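Local coordinates for 389aa long hypothetical nucleolar protein (Pyrococcus horikoshii, PDB 5ZVE) that methylates the C5 position of cytosine 72 in several tRNAs, taking the methyl group from S-adenosyl-L-methionine, at residues A[267-272]-A[315-320]. Numbering follows the deposited sequence.
Sequences ADKILL and GGVLVY
Two neighbouring parallel strands of the Rossmann-like methyltransferase sheet meet where K269, I270, L271 and L272 pair in register with V317, L318, V319 and Y320, their axes 12° apart. Four backbone hydrogen bonds form the ladder: V317 N to D268 O, I270 N to V317 O, V319 N to I270 O and L272 N to V319 O. The shortest runs from L272 N to V319 O, at 2.7 Å.

On one face K269 runs alongside V317, its CD 3.6 Å from V317 CB. The bend at chi2 (-76°) lays CD and CE along V317, and the one at chi4 turns NZ, which forms a salt bridge with D199. With an alanine in its place, D199 would probably lose this cationic partner and the flank of V317 its aliphatic cover. Further along, L271 CD1 reaches V319 CG1 at 3.7 Å, and T189 of helix 184-193 touches both residues.

On the other face L318, with CG anti to its backbone N (chi1 168°), leans back toward strand 269-272: its CD1 lies 3.6 Å from I270 CG2 and 4.0 Å from L272 CB. L272 CD2 comes in the ring plane to the edge of Y320, 3.7 Å from Y320 CD1, while the phenol OH hydrogen-bonds to E329 O. Helix 291-310 packs on this face through A308, F304 and I305.

L271 also lies beside K211 and D273, both S-adenosyl-L-methionine-binding residues, which sets this end of strand 267-273 beside the cofactor pocket, with helix 291-310 linking the strands as the beta-alpha-beta crossover of a class I methyltransferase fold.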
loop_
_atom_site.group_PDB
_atom_site.type_symbol
_atom_site.label_atom_id
_atom_site.label_comp_id
_atom_site.label_asym_id
_atom_site.label_seq_id
_atom_site.Cartn_x
_atom_site.Cartn_y
_atom_site.Cartn_z
ATOM N N ALA A 267 -7.292 18.619 -17.915
ATOM C CA ALA A 267 -7.369 18.706 -16.461
ATOM C C ALA A 267 -6.413 19.731 -15.877
ATOM O O ALA A 267 -5.352 20.001 -16.431
ATOM C CB ALA A 267 -7.101 17.344 -15.840
ATOM N N ASP A 268 -6.808 20.289 -14.737
ATOM C CA ASP A 268 -5.942 21.153 -13.949
ATOM C C ASP A 268 -5.030 20.314 -13.057
ATOM O O ASP A 268 -3.878 20.669 -12.802
ATOM C CB ASP A 268 -6.782 22.118 -13.113
ATOM C CG ASP A 268 -7.677 22.993 -13.968
ATOM O OD1 ASP A 268 -7.154 23.939 -14.590
ATOM O OD2 ASP A 268 -8.893 22.716 -14.045
ATOM N N LYS A 269 -5.560 19.195 -12.584
ATOM C CA LYS A 269 -4.825 18.332 -11.671
ATOM C C LYS A 269 -4.969 16.885 -12.088
ATOM O O LYS A 269 -6.076 16.381 -12.294
ATOM C CB LYS A 269 -5.317 18.515 -10.229
ATOM C CG LYS A 269 -5.223 19.943 -9.719
ATOM C CD LYS A 269 -3.792 20.302 -9.373
ATOM C CE LYS A 269 -3.661 21.770 -9.006
ATOM N NZ LYS A 269 -4.600 22.164 -7.928
ATOM N N ILE A 270 -3.838 16.211 -12.213
ATOM C CA ILE A 270 -3.859 14.787 -12.484
ATOM C C ILE A 270 -3.033 14.028 -11.459
ATOM O O ILE A 270 -1.874 14.363 -11.207
ATOM C CB ILE A 270 -3.331 14.471 -13.895
ATOM C CG1 ILE A 270 -4.325 14.948 -14.957
ATOM C CG2 ILE A 270 -3.094 12.991 -14.038
ATOM C CD1 ILE A 270 -3.910 14.605 -16.377
ATOM N N LEU A 271 -3.645 13.013 -10.858
ATOM C CA LEU A 271 -2.909 12.070 -10.035
ATOM C C LEU A 271 -2.611 10.794 -10.804
ATOM O O LEU A 271 -3.512 10.161 -11.360
ATOM C CB LEU A 271 -3.685 11.736 -8.761
ATOM C CG LEU A 271 -3.069 10.584 -7.962
ATOM C CD1 LEU A 271 -1.684 10.964 -7.475
ATOM C CD2 LEU A 271 -3.961 10.193 -6.795
ATOM N N LEU A 272 -1.339 10.419 -10.832
ATOM C CA LEU A 272 -0.940 9.170 -11.454
ATOM C C LEU A 272 -0.252 8.289 -10.418
ATOM O O LEU A 272 0.971 8.312 -10.264
ATOM C CB LEU A 272 -0.029 9.424 -12.663
ATOM C CG LEU A 272 0.510 8.208 -13.419
ATOM C CD1 LEU A 272 -0.601 7.223 -13.752
ATOM C CD2 LEU A 272 1.220 8.651 -14.690
ATOM N N GLY A 315 0.099 25.075 -17.200
ATOM C CA GLY A 315 -0.070 25.505 -15.825
ATOM C C GLY A 315 -0.663 24.414 -14.944
ATOM O O GLY A 315 -0.822 24.594 -13.737
ATOM N N GLY A 316 -0.983 23.275 -15.547
ATOM C CA GLY A 316 -1.559 22.166 -14.810
ATOM C C GLY A 316 -0.537 21.393 -14.001
ATOM O O GLY A 316 0.668 21.501 -14.227
ATOM N N VAL A 317 -1.029 20.590 -13.065
ATOM C CA VAL A 317 -0.163 19.887 -12.132
ATOM C C VAL A 317 -0.350 18.376 -12.221
ATOM O O VAL A 317 -1.476 17.870 -12.218
ATOM C CB VAL A 317 -0.419 20.338 -10.687
ATOM C CG1 VAL A 317 0.397 19.493 -9.705
ATOM C CG2 VAL A 317 -0.101 21.815 -10.535
ATOM N N LEU A 318 0.764 17.659 -12.309
ATOM C CA LEU A 318 0.742 16.204 -12.255
ATOM C C LEU A 318 1.454 15.711 -11.007
ATOM O O LEU A 318 2.570 16.136 -10.705
ATOM C CB LEU A 318 1.392 15.602 -13.505
ATOM C CG LEU A 318 1.690 14.097 -13.470
ATOM C CD1 LEU A 318 0.414 13.278 -13.520
ATOM C CD2 LEU A 318 2.624 13.707 -14.606
ATOM N N VAL A 319 0.794 14.830 -10.268
ATOM C CA VAL A 319 1.464 14.129 -9.187
ATOM C C VAL A 319 1.626 12.669 -9.581
ATOM O O VAL A 319 0.647 11.965 -9.844
ATOM C CB VAL A 319 0.708 14.251 -7.845
ATOM C CG1 VAL A 319 1.167 13.171 -6.881
ATOM C CG2 VAL A 319 0.928 15.627 -7.241
ATOM N N TYR A 320 2.879 12.236 -9.634
ATOM C CA TYR A 320 3.231 10.867 -9.965
ATOM C C TYR A 320 3.732 10.148 -8.722
ATOM O O TYR A 320 4.612 10.648 -8.023
ATOM C CB TYR A 320 4.291 10.863 -11.069
ATOM C CG TYR A 320 4.813 9.510 -11.492
ATOM C CD1 TYR A 320 4.140 8.747 -12.443
ATOM C CD2 TYR A 320 6.012 9.019 -10.988
ATOM C CE1 TYR A 320 4.633 7.516 -12.857
ATOM C CE2 TYR A 320 6.509 7.791 -11.392
ATOM C CZ TYR A 320 5.817 7.044 -12.332
ATOM O OH TYR A 320 6.310 5.820 -12.738
#